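Local coordinates for protein (R)-specific secondary-alkylsulfatase (Pseudomonas sp., PDB 4AXH) that hydrolyses (R)-secondary-alkyl sulfates with strict inversion of configuration, releasing (S)-alcohols and sulfate at a two-zinc centre, at residues Val120-Leu124 with Leu300-Val305; Leu282-Leu286 with Lys343-Arg347; Ile337-Leu341 with Arg366-Ala370. One frame throughout, in Å; residues are numbered along the deposited sequence.

Interaction 1 of 3, residues Val120-Leu124 with Leu300-Val305; sequences VMPKL and LPQFKV
Phe303 and Leu124 bring two bulged hairpin ends together, each from a different β-sheet, and the aromatic ring fills the join. Leu124 CD1 lies over one face of the Phe303 ring, while its CB stands 3.8 Å from Phe303 CE2. The ring edge is lined by Lys123 CB, Met121 SD and the carbonyl of Pro122, whose O is 3.6 Å from Phe303 CE2. A flat, apolar side chain suits this place, lying against a turn through one face and its rim. With CG opposite its backbone N (chi1 -165°), Leu124 directs both methyls across the contact: CD1 meets Leu300 CD1 tip to tip at 3.9 Å, and CD2 meets Val305 CG2 at 3.7 Å. Met121, extended beyond CG, reaches Val305 with SD 3.6 Å from CG1. Ile138 packs on Leu124 and Phe303, and Val350 on Met121 and Val305. Pro122 fits the second position of the type II turn from Met121 to Leu124, where phi is near -60°; Lys123 accepts the positive phi of the third and sends its amine away. Lys304 takes a left-handed conformation and with Val305 forms a G1 bulge opposite Leu300, whereas Val120 and Met121 form a classic bulge facing Leu124. The hairpins come from the two sheets of the metallo-β-lactamase αβ/βα sandwich, their turns packing together at the strand ends, away from the zinc and sulfate sites.

Interaction 2 of 3, residues Leu282-Leu286 with Lys343-Arg347; sequences LEFQL and KYGDR
Tyr344 and Glu283 meet at the ring's phenolic end, where Tyr344 OH gives a weak hydrogen bond of 3.2 Å to Glu283 OE2. The carboxylate approaches at the ring edge, its plane 85° from that of the ring. Gln285 OE1 lies at the edge too, 3.9 Å from Tyr344 CE2. Tyrosine suits the spot: its hydroxyl meets a buried acid, while Lys343 CB sits 3.8 Å above the centre of its ring and Tyr299 stacks with it. Glu283 OE1 makes a long salt bridge of 3.9 Å to Arg347 NH1, and Arg274 offers it a second, also weak, positive partner. Arg347 is steadied by Lys343 O, which lies close to the guanidinium plane and accepts side-on from NE at 3.1 Å and NH2 at 2.9 Å; a bend at chi3 (-83°) swings the group back to that carbonyl. The amine of Lys343 makes a cation-pi contact with Tyr272, and Gln285 OE1 is held by Asn297. Glu283 and Gln285, on one face of strand 280-286, meet the C-terminal part of helix 330-344 and the turn after it, while Phe284 turns the opposite way toward Phe205. Strands 272-277 and 296-300 flank that strand in the sheet.

Interaction 3 of 3, residues Ile337-Leu341 with Arg366-Ala370; sequences IDASL and RTYLA
Arg366, packed through its aliphatic CG 3.9 Å from Leu341 CD1, carries the one flat side-chain group among the touching residues. Its guanidinium is engaged elsewhere: NE bonds to Gly345 O, and NH1 forms a salt bridge with Asp363. The arginine therefore serves the helix contact with its methylenes and keeps its charge at the margin. Ile337 CG2 packs near the Leu369 carbonyl oxygen. The rest is mainly aliphatic packing. Leu341, with CG trans to the backbone N (chi1 -177°), spreads its methyls over the opposing helix, CD1 standing 3.9 Å from Leu369 CB and CD2 3.8 Å from Ala370 CB. Leu369 answers by entering between Ile337, Ser340 and Leu341, its CD1 3.9 Å from Ser340 OG. Small Ala370 lets a leucine methyl come close to the helix backbone. Ser340 tolerates these apolar neighbours because its hydroxyl turns back on its own helix: OG donates to Ile337 O at 2.7 Å, in the carbonyl plane on a lone pair, and the same oxygen also accepts from Leu341 N. The segment axes run nearly antiparallel, at 156°, and approach to 9.6 Å. The contact borders the dimer interface: Asp338 forms a salt bridge with Arg595 of the second subunit, and that arginine also packs on Leu341. Ile337 extends the packing to Gln372, Arg373 and Tyr376 of helix 362-388, and its side chain is about 8 Å from that of the zinc ligand Glu291, close to the zinc site. Ala339 and Ser340 rest on Gln285, so helix 330-344 lies between the sheet and the long helix.

Interactions 2 and 3 share helix 330-344, joining it to a strand on one side and to helix 362-388 on the other, and they touch each other directly around that helix and the turn after it. Interaction 1 touches interaction 2 through Leu300 on Leu282 and Lys304 on Arg347, but not interaction 3. Both later contacts are buried, yet their chemistry differs: interaction 2 is polar, with carboxylate, phenol and guanidinium where the helix gives way to a turn, whereas interaction 3 is mainly aliphatic helix packing bordering the dimer interface. Interaction 1 is only partly buried, with apolar side chains inside and the turn residues Pro122 and Lys123 exposed.

Interaction 1 of 3, residues Val120-Leu124 with Leu300-Val305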
loop_
_atom_site.group_PDB
_atom_site.type_symbol
_atom_site.label_atom_id
_atom_site.label_comp_id
_atom_site.label_asym_id
_atom_site.label_seq_id
_atom_site.Cartn_x
_atom_site.Cartn_y
_atom_site.Cartn_z
ATOM N N VAL A 120 7.142 -32.091 -21.603
ATOM C CA VAL A 120 5.772 -31.840 -21.176
ATOM C C VAL A 120 4.891 -32.549 -22.202
ATOM O O VAL A 120 3.974 -33.288 -21.857
ATOM C CB VAL A 120 5.437 -30.330 -21.073
ATOM C CG1 VAL A 120 3.959 -30.101 -20.715
ATOM C CG2 VAL A 120 6.359 -29.620 -20.082
ATOM N N MET A 121 5.214 -32.342 -23.462
ATOM C CA MET A 121 4.583 -32.890 -24.664
ATOM C C MET A 121 5.687 -32.940 -25.744
ATOM O O MET A 121 6.653 -32.185 -25.623
ATOM C CB MET A 121 3.489 -31.926 -25.147
ATOM C CG MET A 121 2.318 -31.911 -24.271
ATOM S SD MET A 121 0.938 -31.188 -25.080
ATOM C CE MET A 121 -0.316 -31.637 -23.896
ATOM N N PRO A 122 5.581 -33.755 -26.822
ATOM C CA PRO A 122 6.631 -33.703 -27.864
ATOM C C PRO A 122 6.692 -32.283 -28.429
ATOM O O PRO A 122 5.624 -31.653 -28.538
ATOM C CB PRO A 122 6.163 -34.732 -28.896
ATOM C CG PRO A 122 5.180 -35.611 -28.150
ATOM C CD PRO A 122 4.507 -34.710 -27.186
ATOM N N LYS A 123 7.953 -31.742 -28.674
ATOM C CA LYS A 123 8.241 -30.368 -29.145
ATOM C C LYS A 123 8.096 -29.320 -27.996
ATOM O O LYS A 123 8.171 -28.119 -28.263
ATOM C CB LYS A 123 7.328 -29.943 -30.331
ATOM C CG LYS A 123 7.592 -30.587 -31.683
ATOM C CD LYS A 123 6.617 -29.998 -32.743
ATOM C CE LYS A 123 7.039 -30.279 -34.173
ATOM N NZ LYS A 123 6.424 -29.347 -35.158
ATOM N N LEU A 124 7.876 -29.766 -26.739
ATOM C CA LEU A 124 7.651 -28.892 -25.579
ATOM C C LEU A 124 8.360 -29.405 -24.329
ATOM O O LEU A 124 7.961 -30.418 -23.744
ATOM C CB LEU A 124 6.152 -28.723 -25.332
ATOM C CG LEU A 124 5.736 -27.599 -24.411
ATOM C CD1 LEU A 124 5.904 -26.259 -25.098
ATOM C CD2 LEU A 124 4.289 -27.768 -23.952
ATOM N N LEU A 300 -1.024 -21.989 -25.335
ATOM C CA LEU A 300 -0.521 -22.634 -26.529
ATOM C C LEU A 300 -1.661 -23.415 -27.152
ATOM O O LEU A 300 -1.886 -24.584 -26.796
ATOM C CB LEU A 300 0.703 -23.521 -26.231
ATOM C CG LEU A 300 1.887 -22.774 -25.654
ATOM C CD1 LEU A 300 2.997 -23.726 -25.278
ATOM C CD2 LEU A 300 2.378 -21.702 -26.610
ATOM N N PRO A 301 -2.436 -22.748 -28.055
ATOM C CA PRO A 301 -3.593 -23.432 -28.669
ATOM C C PRO A 301 -3.275 -24.753 -29.363
ATOM O O PRO A 301 -4.048 -25.695 -29.211
ATOM C CB PRO A 301 -4.240 -22.368 -29.568
ATOM C CG PRO A 301 -3.260 -21.275 -29.666
ATOM C CD PRO A 301 -2.322 -21.352 -28.523
ATOM N N GLN A 302 -2.102 -24.857 -30.003
ATOM C CA GLN A 302 -1.656 -26.067 -30.702
ATOM C C GLN A 302 -1.385 -27.221 -29.765
ATOM O O GLN A 302 -1.581 -28.379 -30.147
ATOM C CB GLN A 302 -0.378 -25.804 -31.510
ATOM C CG GLN A 302 -0.520 -24.815 -32.660
ATOM C CD GLN A 302 0.822 -24.238 -33.058
ATOM O OE1 GLN A 302 1.852 -24.382 -32.378
ATOM N NE2 GLN A 302 0.837 -23.550 -34.171
ATOM N N PHE A 303 -0.898 -26.912 -28.551
ATOM C CA PHE A 303 -0.489 -27.900 -27.560
ATOM C C PHE A 303 -1.542 -28.177 -26.487
ATOM O O PHE A 303 -1.421 -29.185 -25.777
ATOM C CB PHE A 303 0.804 -27.424 -26.888
ATOM C CG PHE A 303 2.025 -27.402 -27.771
ATOM C CD1 PHE A 303 2.290 -26.311 -28.590
ATOM C CD2 PHE A 303 2.951 -28.434 -27.727
ATOM C CE1 PHE A 303 3.411 -26.294 -29.406
ATOM C CE2 PHE A 303 4.088 -28.407 -28.532
ATOM C CZ PHE A 303 4.305 -27.341 -29.373
ATOM N N LYS A 304 -2.569 -27.299 -26.369
ATOM C CA LYS A 304 -3.617 -27.414 -25.343
ATOM C C LYS A 304 -2.982 -27.346 -23.926
ATOM O O LYS A 304 -3.403 -28.072 -23.004
ATOM C CB LYS A 304 -4.494 -28.685 -25.525
ATOM C CG LYS A 304 -5.690 -28.510 -26.446
ATOM C CD LYS A 304 -6.686 -29.656 -26.267
ATOM C CE LYS A 304 -8.063 -29.155 -25.897
ATOM N NZ LYS A 304 -8.722 -30.028 -24.882
ATOM N N VAL A 305 -1.917 -26.494 -23.780
ATOM C CA VAL A 305 -1.161 -26.257 -22.546
ATOM C C VAL A 305 -1.292 -24.790 -22.166
ATOM O O VAL A 305 -1.328 -23.925 -23.057
ATOM C CB VAL A 305 0.323 -26.758 -22.511
ATOM C CG1 VAL A 305 0.529 -28.078 -23.232
ATOM C CG2 VAL A 305 1.290 -25.730 -23.031
#

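Interaction 2 of 3, residues Leu282-Leu286 with Lys343-Arg347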
loop_
_atom_site.group_PDB
_atom_site.type_symbol
_atom_site.label_atom_id
_atom_site.label_comp_id
_atom_site.label_asym_id
_atom_site.label_seq_id
_atom_site.Cartn_x
_atom_site.Cartn_y
_atom_site.Cartn_z
ATOM N N LEU A 282 0.777 -18.637 -30.280
ATOM C CA LEU A 282 0.865 -18.068 -28.942
ATOM C C LEU A 282 -0.279 -17.113 -28.753
ATOM O O LEU A 282 -0.451 -16.204 -29.558
ATOM C CB LEU A 282 2.186 -17.282 -28.738
ATOM C CG LEU A 282 3.487 -17.889 -29.261
ATOM C CD1 LEU A 282 4.525 -16.829 -29.486
ATOM C CD2 LEU A 282 4.010 -18.933 -28.322
ATOM N N GLU A 283 -1.067 -17.327 -27.691
ATOM C CA GLU A 283 -2.127 -16.435 -27.242
ATOM C C GLU A 283 -1.626 -15.953 -25.878
ATOM O O GLU A 283 -1.297 -16.765 -24.998
ATOM C CB GLU A 283 -3.486 -17.146 -27.114
ATOM C CG GLU A 283 -4.644 -16.194 -26.815
ATOM C CD GLU A 283 -6.070 -16.719 -26.929
ATOM O OE1 GLU A 283 -6.258 -17.847 -27.439
ATOM O OE2 GLU A 283 -7.006 -15.993 -26.522
ATOM N N PHE A 284 -1.487 -14.647 -25.754
ATOM C CA PHE A 284 -1.054 -13.953 -24.555
ATOM C C PHE A 284 -2.255 -13.302 -23.888
ATOM O O PHE A 284 -3.089 -12.699 -24.569
ATOM C CB PHE A 284 -0.037 -12.860 -24.938
ATOM C CG PHE A 284 1.184 -13.310 -25.741
ATOM C CD1 PHE A 284 2.226 -14.005 -25.129
ATOM C CD2 PHE A 284 1.318 -12.976 -27.083
ATOM C CE1 PHE A 284 3.349 -14.398 -25.848
ATOM C CE2 PHE A 284 2.454 -13.357 -27.808
ATOM C CZ PHE A 284 3.455 -14.085 -27.189
ATOM N N GLN A 285 -2.344 -13.411 -22.555
ATOM C CA GLN A 285 -3.397 -12.790 -21.744
ATOM C C GLN A 285 -2.751 -11.826 -20.753
ATOM O O GLN A 285 -2.068 -12.285 -19.844
ATOM C CB GLN A 285 -4.213 -13.849 -20.983
ATOM C CG GLN A 285 -5.193 -13.243 -19.949
ATOM C CD GLN A 285 -5.665 -14.180 -18.857
ATOM O OE1 GLN A 285 -5.130 -15.290 -18.655
ATOM N NE2 GLN A 285 -6.668 -13.712 -18.106
ATOM N N LEU A 286 -2.969 -10.511 -20.915
ATOM C CA LEU A 286 -2.394 -9.536 -20.005
ATOM C C LEU A 286 -2.955 -9.685 -18.588
ATOM O O LEU A 286 -4.165 -9.604 -18.405
ATOM C CB LEU A 286 -2.663 -8.102 -20.509
ATOM C CG LEU A 286 -1.778 -7.518 -21.627
ATOM C CD1 LEU A 286 -2.235 -6.098 -21.966
ATOM C CD2 LEU A 286 -0.343 -7.425 -21.207
ATOM N N LYS A 343 -11.379 -18.684 -19.981
ATOM C CA LYS A 343 -10.855 -18.687 -21.352
ATOM C C LYS A 343 -10.108 -19.945 -21.781
ATOM O O LYS A 343 -10.147 -20.309 -22.965
ATOM C CB LYS A 343 -10.000 -17.438 -21.625
ATOM C CG LYS A 343 -10.728 -16.299 -22.353
ATOM C CD LYS A 343 -10.146 -16.081 -23.760
ATOM C CE LYS A 343 -10.612 -14.818 -24.461
ATOM N NZ LYS A 343 -11.971 -14.969 -25.052
ATOM N N TYR A 344 -9.396 -20.597 -20.849
ATOM C CA TYR A 344 -8.548 -21.737 -21.205
ATOM C C TYR A 344 -8.814 -23.051 -20.509
ATOM O O TYR A 344 -8.383 -24.075 -21.033
ATOM C CB TYR A 344 -7.047 -21.364 -21.110
ATOM C CG TYR A 344 -6.711 -20.035 -21.747
ATOM C CD1 TYR A 344 -6.841 -19.845 -23.121
ATOM C CD2 TYR A 344 -6.336 -18.944 -20.968
ATOM C CE1 TYR A 344 -6.562 -18.613 -23.710
ATOM C CE2 TYR A 344 -6.059 -17.703 -21.545
ATOM C CZ TYR A 344 -6.171 -17.544 -22.917
ATOM O OH TYR A 344 -5.931 -16.320 -23.493
ATOM N N GLY A 345 -9.512 -23.023 -19.378
ATOM C CA GLY A 345 -9.825 -24.196 -18.570
ATOM C C GLY A 345 -10.365 -25.407 -19.301
ATOM O O GLY A 345 -9.908 -26.524 -19.058
ATOM N N ASP A 346 -11.308 -25.186 -20.237
ATOM C CA ASP A 346 -11.916 -26.261 -21.042
ATOM C C ASP A 346 -11.038 -26.721 -22.216
ATOM O O ASP A 346 -11.258 -27.831 -22.727
ATOM C CB ASP A 346 -13.300 -25.847 -21.550
ATOM C CG ASP A 346 -14.223 -25.263 -20.489
ATOM O OD1 ASP A 346 -14.212 -25.777 -19.339
ATOM O OD2 ASP A 346 -14.959 -24.297 -20.808
ATOM N N ARG A 347 -10.016 -25.883 -22.599
ATOM C CA ARG A 347 -9.021 -26.062 -23.684
ATOM C C ARG A 347 -7.606 -26.443 -23.200
ATOM O O ARG A 347 -6.652 -26.348 -23.987
ATOM C CB ARG A 347 -8.861 -24.746 -24.415
ATOM C CG ARG A 347 -9.957 -24.381 -25.353
ATOM C CD ARG A 347 -9.481 -23.226 -26.192
ATOM N NE ARG A 347 -9.618 -21.909 -25.604
ATOM C CZ ARG A 347 -9.238 -20.808 -26.237
ATOM N NH1 ARG A 347 -8.677 -20.884 -27.439
ATOM N NH2 ARG A 347 -9.458 -19.619 -25.699
#

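Interaction 3 of 3, residues Ile337-Leu341 with Arg366-Ala370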
loop_
_atom_site.group_PDB
_atom_site.type_symbol
_atom_site.label_atom_id
_atom_site.label_comp_id
_atom_site.label_asym_id
_atom_site.label_seq_id
_atom_site.Cartn_x
_atom_site.Cartn_y
_atom_site.Cartn_z
ATOM N N ILE A 337 -6.818 -15.025 -12.548
ATOM C CA ILE A 337 -6.763 -16.486 -12.444
ATOM C C ILE A 337 -8.090 -17.016 -13.032
ATOM O O ILE A 337 -8.073 -17.866 -13.919
ATOM C CB ILE A 337 -6.509 -16.963 -10.967
ATOM C CG1 ILE A 337 -5.076 -16.603 -10.517
ATOM C CG2 ILE A 337 -6.752 -18.471 -10.858
ATOM C CD1 ILE A 337 -4.775 -16.639 -9.066
ATOM N N ASP A 338 -9.226 -16.420 -12.588
ATOM C CA ASP A 338 -10.582 -16.761 -13.014
ATOM C C ASP A 338 -10.779 -16.515 -14.497
ATOM O O ASP A 338 -11.405 -17.336 -15.162
ATOM C CB ASP A 338 -11.581 -15.965 -12.176
ATOM C CG ASP A 338 -13.030 -16.395 -12.262
ATOM O OD1 ASP A 338 -13.283 -17.632 -12.312
ATOM O OD2 ASP A 338 -13.918 -15.498 -12.168
ATOM N N ALA A 339 -10.215 -15.413 -15.039
ATOM C CA ALA A 339 -10.315 -15.116 -16.474
ATOM C C ALA A 339 -9.520 -16.137 -17.268
ATOM O O ALA A 339 -9.960 -16.551 -18.358
ATOM C CB ALA A 339 -9.851 -13.713 -16.769
ATOM N N SER A 340 -8.411 -16.626 -16.693
ATOM C CA SER A 340 -7.657 -17.691 -17.333
ATOM C C SER A 340 -8.447 -19.026 -17.246
ATOM O O SER A 340 -8.428 -19.788 -18.200
ATOM C CB SER A 340 -6.239 -17.801 -16.762
ATOM O OG SER A 340 -6.110 -18.641 -15.625
ATOM N N LEU A 341 -9.194 -19.264 -16.145
ATOM C CA LEU A 341 -10.001 -20.482 -15.991
ATOM C C LEU A 341 -11.108 -20.555 -17.043
ATOM O O LEU A 341 -11.283 -21.599 -17.675
ATOM C CB LEU A 341 -10.599 -20.622 -14.564
ATOM C CG LEU A 341 -11.440 -21.923 -14.227
ATOM C CD1 LEU A 341 -10.675 -23.207 -14.542
ATOM C CD2 LEU A 341 -11.785 -21.962 -12.750
ATOM N N ARG A 366 -8.340 -27.491 -13.772
ATOM C CA ARG A 366 -9.546 -26.697 -13.457
ATOM C C ARG A 366 -9.758 -26.523 -11.948
ATOM O O ARG A 366 -10.121 -25.427 -11.506
ATOM C CB ARG A 366 -10.784 -27.320 -14.084
ATOM C CG ARG A 366 -10.973 -26.962 -15.526
ATOM C CD ARG A 366 -12.013 -27.873 -16.147
ATOM N NE ARG A 366 -11.557 -28.278 -17.468
ATOM C CZ ARG A 366 -11.492 -29.528 -17.896
ATOM N NH1 ARG A 366 -11.919 -30.523 -17.126
ATOM N NH2 ARG A 366 -11.031 -29.794 -19.112
ATOM N N THR A 367 -9.522 -27.609 -11.161
ATOM C CA THR A 367 -9.608 -27.585 -9.707
ATOM C C THR A 367 -8.476 -26.677 -9.175
ATOM O O THR A 367 -8.720 -25.876 -8.283
ATOM C CB THR A 367 -9.478 -29.021 -9.149
ATOM O OG1 THR A 367 -10.605 -29.783 -9.558
ATOM C CG2 THR A 367 -9.301 -29.081 -7.605
ATOM N N TYR A 368 -7.251 -26.810 -9.726
ATOM C CA TYR A 368 -6.076 -26.051 -9.309
ATOM C C TYR A 368 -6.340 -24.560 -9.499
ATOM O O TYR A 368 -6.296 -23.823 -8.516
ATOM C CB TYR A 368 -4.843 -26.574 -10.058
ATOM C CG TYR A 368 -3.528 -25.896 -9.742
ATOM C CD1 TYR A 368 -3.164 -24.701 -10.371
ATOM C CD2 TYR A 368 -2.586 -26.508 -8.925
ATOM C CE1 TYR A 368 -1.932 -24.097 -10.123
ATOM C CE2 TYR A 368 -1.354 -25.902 -8.661
ATOM C CZ TYR A 368 -1.022 -24.715 -9.292
ATOM O OH TYR A 368 0.203 -24.124 -9.078
ATOM N N LEU A 369 -6.755 -24.146 -10.698
ATOM C CA LEU A 369 -7.107 -22.759 -11.001
ATOM C C LEU A 369 -8.174 -22.184 -10.109
ATOM O O LEU A 369 -7.985 -21.107 -9.553
ATOM C CB LEU A 369 -7.485 -22.580 -12.470
ATOM C CG LEU A 369 -6.315 -22.654 -13.437
ATOM C CD1 LEU A 369 -6.780 -22.418 -14.849
ATOM C CD2 LEU A 369 -5.204 -21.692 -13.012
ATOM N N ALA A 370 -9.273 -22.907 -9.913
ATOM C CA ALA A 370 -10.352 -22.450 -9.067
ATOM C C ALA A 370 -9.912 -22.316 -7.624
ATOM O O ALA A 370 -10.319 -21.364 -6.970
ATOM C CB ALA A 370 -11.519 -23.388 -9.184
#